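Local coordinates for L-threonine dehydrogenase (Flavobacterium frigidimaris, PDB 2YY7), which probably catalyses the NAD-dependent oxidation of L-threonine at its 3-hydroxyl, as a member of the epimerase-like short-chain dehydrogenase/reductases, at residues Q13-Y26 and M216-K228. Residues are numbered along the deposited sequence; the frame is centred on the assembly and turned at random.
Sequences QIGTELTQKLRKLY and MDDAIDATINIMK. With NAD (nicotinamide-adenine-dinucleotide), chain E.
Ile220 is a knob of helix 216-228 that fits a hole formed by Ile14, Glu17, Leu18 and Lys21 of helix 13-26. Its chi1 of -61° sets CG1 beside its own backbone N, and the bend at chi2 brings CD1 against the facing backbone, 3.6 Å from Leu18 N. CG2, anti to that backbone N of Ile220, rests on CB and CG of Lys21. One turn on, Ile224 is a second knob, among Leu18, Lys21, Leu22 and Leu25. Its two branches divide the hole: CG1 meets Leu22 CD1 at 3.5 Å, a tight carbon pair, while CG2 lies 3.7 Å from Leu25 CD1. The helix axes cross at -58° and approach to 9.8 Å.

Helix 13-26 follows the first strand of the Rossmann fold, 5-8, and its N-terminal end faces the NAD pyrophosphate. Gln13 N donates to NAD O1A at 2.8 Å and Ile14 N to NAD O1N, both nearly straight. Helix 216-228 packs beside it on the same side of the sheet, and Leu18, Leu22 and Thr223 all touch Tyr73 of strand 71-74.

At the cofactor end, Met216 lies between the helices. Its CG is anti to the backbone N (chi1 -170°), and bends at chi2 and chi3 bring the methyl toward Gln13 O, with CE 3.5 Å away. Ile14 CG1 touches this methyl, while Ile14 CD1 reaches the nicotinamide ribose, 3.3 Å from NAD O4D.

Along the outer margin a water links two acidic side chains. It donates to Glu17 OE1 and, at 2.6 Å, to Asp217 OD2, and so stands between carboxylates that would probably repel each other. Glu17 OE2 is hydrogen-bonded to Ser177.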
loop_
_atom_site.group_PDB
_atom_site.type_symbol
_atom_site.label_atom_id
_atom_site.label_comp_id
_atom_site.label_asym_id
_atom_site.label_seq_id
_atom_site.Cartn_x
_atom_site.Cartn_y
_atom_site.Cartn_z
ATOM N N GLN A 13 9.722 10.510 20.576
ATOM C CA GLN A 13 8.662 10.763 21.543
ATOM C C GLN A 13 8.229 9.472 22.246
ATOM O O GLN A 13 8.049 9.459 23.464
ATOM C CB GLN A 13 7.443 11.405 20.863
ATOM C CG GLN A 13 6.418 11.966 21.864
ATOM C CD GLN A 13 5.049 12.234 21.252
ATOM O OE1 GLN A 13 4.191 12.856 21.877
ATOM N NE2 GLN A 13 4.835 11.753 20.038
ATOM N N ILE A 14 8.060 8.393 21.483
ATOM C CA ILE A 14 7.652 7.116 22.069
ATOM C C ILE A 14 8.852 6.354 22.621
ATOM O O ILE A 14 8.822 5.861 23.752
ATOM C CB ILE A 14 6.963 6.199 21.035
ATOM C CG1 ILE A 14 5.784 6.920 20.384
ATOM C CG2 ILE A 14 6.485 4.918 21.720
ATOM C CD1 ILE A 14 5.139 6.133 19.255
ATOM N N GLY A 15 9.899 6.264 21.801
ATOM C CA GLY A 15 11.105 5.553 22.181
ATOM C C GLY A 15 11.644 5.902 23.555
ATOM O O GLY A 15 12.134 5.026 24.272
ATOM N N THR A 16 11.560 7.180 23.917
ATOM C CA THR A 16 12.048 7.652 25.212
ATOM C C THR A 16 11.370 6.910 26.363
ATOM O O THR A 16 12.038 6.367 27.244
ATOM C CB THR A 16 11.796 9.173 25.384
ATOM O OG1 THR A 16 12.564 9.900 24.415
ATOM C CG2 THR A 16 12.200 9.630 26.783
ATOM N N GLU A 17 10.041 6.890 26.342
ATOM C CA GLU A 17 9.256 6.224 27.378
ATOM C C GLU A 17 9.303 4.706 27.263
ATOM O O GLU A 17 9.378 4.003 28.271
ATOM C CB GLU A 17 7.803 6.694 27.311
ATOM C CG GLU A 17 7.613 8.166 27.627
ATOM C CD GLU A 17 8.050 8.517 29.038
ATOM O OE1 GLU A 17 7.559 7.870 29.989
ATOM O OE2 GLU A 17 8.877 9.441 29.195
ATOM N N LEU A 18 9.260 4.209 26.029
ATOM C CA LEU A 18 9.294 2.775 25.764
ATOM C C LEU A 18 10.570 2.142 26.306
ATOM O O LEU A 18 10.532 1.072 26.910
ATOM C CB LEU A 18 9.198 2.514 24.257
ATOM C CG LEU A 18 9.288 1.049 23.822
ATOM C CD1 LEU A 18 8.088 0.270 24.347
ATOM C CD2 LEU A 18 9.343 0.984 22.310
ATOM N N THR A 19 11.698 2.808 26.081
ATOM C CA THR A 19 12.989 2.316 26.551
ATOM C C THR A 19 13.025 2.266 28.080
ATOM O O THR A 19 13.491 1.288 28.667
ATOM C CB THR A 19 14.140 3.223 26.051
ATOM O OG1 THR A 19 14.145 3.244 24.618
ATOM C CG2 THR A 19 15.492 2.702 26.543
ATOM N N GLN A 20 12.526 3.319 28.721
ATOM C CA GLN A 20 12.516 3.386 30.180
ATOM C C GLN A 20 11.663 2.280 30.788
ATOM O O GLN A 20 12.100 1.583 31.702
ATOM C CB GLN A 20 11.995 4.750 30.649
ATOM C CG GLN A 20 12.090 4.967 32.158
ATOM C CD GLN A 20 11.558 6.328 32.592
ATOM O OE1 GLN A 20 10.387 6.648 32.378
ATOM N NE2 GLN A 20 12.421 7.133 33.203
ATOM N N LYS A 21 10.450 2.117 30.272
ATOM C CA LYS A 21 9.537 1.097 30.775
ATOM C C LYS A 21 10.081 -0.315 30.563
ATOM O O LYS A 21 10.010 -1.159 31.455
ATOM C CB LYS A 21 8.175 1.240 30.099
ATOM C CG LYS A 21 7.111 0.277 30.610
ATOM C CD LYS A 21 6.822 0.461 32.088
ATOM C CE LYS A 21 5.724 -0.490 32.542
ATOM N NZ LYS A 21 5.435 -0.370 33.996
ATOM N N LEU A 22 10.628 -0.572 29.382
ATOM C CA LEU A 22 11.184 -1.888 29.089
ATOM C C LEU A 22 12.348 -2.205 30.032
ATOM O O LEU A 22 12.490 -3.336 30.496
ATOM C CB LEU A 22 11.651 -1.936 27.632
ATOM C CG LEU A 22 10.863 -2.781 26.623
ATOM C CD1 LEU A 22 9.433 -2.988 27.069
ATOM C CD2 LEU A 22 10.920 -2.095 25.262
ATOM N N ARG A 23 13.177 -1.204 30.315
ATOM C CA ARG A 23 14.319 -1.395 31.206
ATOM C C ARG A 23 13.897 -1.685 32.646
ATOM O O ARG A 23 14.601 -2.389 33.372
ATOM C CB ARG A 23 15.249 -0.175 31.147
ATOM C CG ARG A 23 16.103 -0.159 29.880
ATOM C CD ARG A 23 16.947 1.091 29.733
ATOM N NE ARG A 23 17.899 0.940 28.634
ATOM C CZ ARG A 23 18.571 1.942 28.076
ATOM N NH1 ARG A 23 18.402 3.187 28.504
ATOM N NH2 ARG A 23 19.423 1.697 27.087
ATOM N N LYS A 24 12.749 -1.149 33.056
ATOM C CA LYS A 24 12.237 -1.384 34.401
ATOM C C LYS A 24 11.713 -2.813 34.509
ATOM O O LYS A 24 11.852 -3.463 35.545
ATOM C CB LYS A 24 11.102 -0.409 34.724
ATOM C CG LYS A 24 11.547 1.036 34.888
ATOM C CD LYS A 24 10.369 1.987 35.082
ATOM C CE LYS A 24 9.567 1.676 36.342
ATOM N NZ LYS A 24 8.744 0.437 36.218
ATOM N N LEU A 25 11.118 -3.296 33.421
ATOM C CA LEU A 25 10.547 -4.634 33.375
ATOM C C LEU A 25 11.553 -5.745 33.123
ATOM O O LEU A 25 11.460 -6.807 33.734
ATOM C CB LEU A 25 9.467 -4.716 32.291
ATOM C CG LEU A 25 8.188 -3.886 32.406
ATOM C CD1 LEU A 25 7.330 -4.127 31.170
ATOM C CD2 LEU A 25 7.424 -4.266 33.670
ATOM N N TYR A 26 12.513 -5.511 32.234
ATOM C CA TYR A 26 13.475 -6.558 31.906
ATOM C C TYR A 26 14.930 -6.313 32.265
ATOM O O TYR A 26 15.774 -7.177 32.029
ATOM C CB TYR A 26 13.391 -6.896 30.416
ATOM C CG TYR A 26 12.010 -7.307 29.952
ATOM C CD1 TYR A 26 11.194 -6.415 29.263
ATOM C CD2 TYR A 26 11.518 -8.587 30.205
ATOM C CE1 TYR A 26 9.922 -6.784 28.834
ATOM C CE2 TYR A 26 10.242 -8.966 29.780
ATOM C CZ TYR A 26 9.453 -8.059 29.096
ATOM O OH TYR A 26 8.194 -8.418 28.668
ATOM N N MET A 216 0.498 8.778 26.270
ATOM C CA MET A 216 1.670 7.915 26.080
ATOM C C MET A 216 1.747 6.694 27.007
ATOM O O MET A 216 2.143 5.610 26.573
ATOM C CB MET A 216 2.960 8.740 26.197
ATOM C CG MET A 216 4.234 7.994 25.781
ATOM S SD MET A 216 4.258 7.511 24.031
ATOM C CE MET A 216 4.575 9.106 23.249
ATOM N N ASP A 217 1.383 6.854 28.277
ATOM C CA ASP A 217 1.429 5.718 29.206
ATOM C C ASP A 217 0.628 4.537 28.660
ATOM O O ASP A 217 1.017 3.379 28.808
ATOM C CB ASP A 217 0.860 6.102 30.575
ATOM C CG ASP A 217 1.741 7.083 31.325
ATOM O OD1 ASP A 217 1.516 7.264 32.536
ATOM O OD2 ASP A 217 2.648 7.677 30.713
ATOM N N ASP A 218 -0.504 4.845 28.042
ATOM C CA ASP A 218 -1.369 3.821 27.473
ATOM C C ASP A 218 -0.714 3.223 26.234
ATOM O O ASP A 218 -0.694 2.002 26.056
ATOM C CB ASP A 218 -2.727 4.434 27.117
ATOM C CG ASP A 218 -3.651 4.531 28.310
ATOM O OD1 ASP A 218 -4.518 5.427 28.326
ATOM O OD2 ASP A 218 -3.524 3.703 29.232
ATOM N N ALA A 219 -0.176 4.088 25.380
ATOM C CA ALA A 219 0.477 3.629 24.164
ATOM C C ALA A 219 1.612 2.665 24.514
ATOM O O ALA A 219 1.791 1.649 23.851
ATOM C CB ALA A 219 1.014 4.817 23.374
ATOM N N ILE A 220 2.372 2.989 25.557
ATOM C CA ILE A 220 3.483 2.139 25.986
ATOM C C ILE A 220 2.991 0.795 26.533
ATOM O O ILE A 220 3.549 -0.257 26.222
ATOM C CB ILE A 220 4.328 2.839 27.069
ATOM C CG1 ILE A 220 4.914 4.138 26.511
ATOM C CG2 ILE A 220 5.437 1.909 27.554
ATOM C CD1 ILE A 220 5.777 3.951 25.274
ATOM N N ASP A 221 1.950 0.826 27.355
ATOM C CA ASP A 221 1.405 -0.412 27.907
ATOM C C ASP A 221 0.924 -1.309 26.769
ATOM O O ASP A 221 1.148 -2.519 26.779
ATOM C CB ASP A 221 0.250 -0.098 28.863
ATOM C CG ASP A 221 0.733 0.433 30.208
ATOM O OD1 ASP A 221 -0.096 0.965 30.976
ATOM O OD2 ASP A 221 1.941 0.311 30.497
ATOM N N ALA A 222 0.275 -0.703 25.780
ATOM C CA ALA A 222 -0.231 -1.439 24.630
ATOM C C ALA A 222 0.914 -2.127 23.905
ATOM O O ALA A 222 0.843 -3.318 23.599
ATOM C CB ALA A 222 -0.956 -0.486 23.677
ATOM N N THR A 223 1.966 -1.363 23.634
ATOM C CA THR A 223 3.140 -1.873 22.937
ATOM C C THR A 223 3.760 -3.064 23.653
ATOM O O THR A 223 4.024 -4.099 23.043
ATOM C CB THR A 223 4.212 -0.773 22.790
ATOM O OG1 THR A 223 3.652 0.345 22.089
ATOM C CG2 THR A 223 5.420 -1.296 22.019
ATOM N N ILE A 224 3.991 -2.917 24.951
ATOM C CA ILE A 224 4.587 -3.984 25.740
ATOM C C ILE A 224 3.677 -5.198 25.879
ATOM O O ILE A 224 4.132 -6.335 25.774
ATOM C CB ILE A 224 4.961 -3.470 27.150
ATOM C CG1 ILE A 224 6.020 -2.370 27.023
ATOM C CG2 ILE A 224 5.453 -4.617 28.025
ATOM C CD1 ILE A 224 6.397 -1.730 28.336
ATOM N N ASN A 225 2.391 -4.963 26.117
ATOM C CA ASN A 225 1.454 -6.062 26.286
ATOM C C ASN A 225 1.241 -6.920 25.042
ATOM O O ASN A 225 1.178 -8.144 25.148
ATOM C CB ASN A 225 0.114 -5.545 26.809
ATOM C CG ASN A 225 0.198 -5.088 28.258
ATOM O OD1 ASN A 225 1.108 -5.482 28.986
ATOM N ND2 ASN A 225 -0.753 -4.267 28.684
ATOM N N ILE A 226 1.136 -6.304 23.867
ATOM C CA ILE A 226 0.942 -7.097 22.656
ATOM C C ILE A 226 2.197 -7.922 22.374
ATOM O O ILE A 226 2.121 -9.033 21.846
ATOM C CB ILE A 226 0.610 -6.211 21.419
ATOM C CG1 ILE A 226 0.229 -7.113 20.237
ATOM C CG2 ILE A 226 1.800 -5.339 21.054
ATOM C CD1 ILE A 226 -0.305 -6.373 19.020
ATOM N N MET A 227 3.355 -7.382 22.741
ATOM C CA MET A 227 4.621 -8.080 22.529
ATOM C C MET A 227 4.861 -9.227 23.513
ATOM O O MET A 227 5.455 -10.242 23.148
ATOM C CB MET A 227 5.785 -7.088 22.594
ATOM C CG MET A 227 5.955 -6.262 21.323
ATOM S SD MET A 227 6.494 -7.268 19.903
ATOM C CE MET A 227 8.248 -7.146 20.065
ATOM N N LYS A 228 4.409 -9.076 24.757
ATOM C CA LYS A 228 4.609 -10.139 25.746
ATOM C C LYS A 228 3.525 -11.216 25.679
ATOM O O LYS A 228 3.671 -12.287 26.262
ATOM C CB LYS A 228 4.652 -9.568 27.165
ATOM C CG LYS A 228 3.324 -9.021 27.651
ATOM C CD LYS A 228 3.299 -8.862 29.170
ATOM C CE LYS A 228 4.382 -7.918 29.665
ATOM N NZ LYS A 228 4.289 -7.711 31.141
HETATM P PA NAD E . 9.844 10.681 16.649
HETATM O O1A NAD E . 9.608 11.454 17.900
HETATM O O2A NAD E . 9.952 11.491 15.408
HETATM O O5B NAD E . 11.051 9.672 16.829
HETATM C C5B NAD E . 11.703 9.107 15.728
HETATM C C4B NAD E . 13.116 8.751 16.117
HETATM O O4B NAD E . 13.688 8.011 15.037
HETATM C C3B NAD E . 13.985 10.008 16.363
HETATM O O3B NAD E . 14.646 9.953 17.639
HETATM C C2B NAD E . 14.933 10.013 15.157
HETATM O O2B NAD E . 16.198 10.575 15.463
HETATM C C1B NAD E . 15.003 8.516 14.816
HETATM N N9A NAD E . 15.485 8.265 13.450
HETATM C C8A NAD E . 15.113 8.963 12.301
HETATM N N7A NAD E . 15.790 8.447 11.266
HETATM C C5A NAD E . 16.552 7.437 11.742
HETATM C C6A NAD E . 17.463 6.601 11.113
HETATM N N6A NAD E . 17.755 6.768 9.841
HETATM N N1A NAD E . 18.134 5.666 11.857
HETATM C C2A NAD E . 17.913 5.543 13.220
HETATM N N3A NAD E . 17.032 6.385 13.871
HETATM C C4A NAD E . 16.374 7.323 13.114
HETATM O O3 NAD E . 8.595 9.707 16.390
HETATM P PN NAD E . 7.641 8.948 17.461
HETATM O O1N NAD E . 8.422 8.350 18.595
HETATM O O2N NAD E . 6.475 9.847 17.671
HETATM O O5D NAD E . 7.090 7.721 16.552
HETATM C C5D NAD E . 7.745 6.444 16.564
HETATM C C4D NAD E . 6.931 5.463 15.676
HETATM O O4D NAD E . 5.574 5.457 16.081
HETATM C C3D NAD E . 6.898 5.858 14.196
HETATM O O3D NAD E . 6.860 4.669 13.412
HETATM C C2D NAD E . 5.563 6.545 14.042
HETATM O O2D NAD E . 5.199 6.522 12.682
HETATM C C1D NAD E . 4.674 5.736 14.986
HETATM N N1N NAD E . 3.491 6.535 15.383
HETATM C C2N NAD E . 3.648 7.629 16.210
HETATM C C3N NAD E . 2.532 8.373 16.576
HETATM C C7N NAD E . 2.653 9.498 17.569
HETATM O O7N NAD E . 1.489 10.213 17.797
HETATM N N7N NAD E . 3.819 9.821 18.156
HETATM C C4N NAD E . 1.257 8.028 16.088
HETATM C C5N NAD E . 1.112 6.902 15.273
HETATM C C6N NAD E . 2.226 6.173 14.906
HETATM O O HOH W 1 4.600 7.281 29.040
#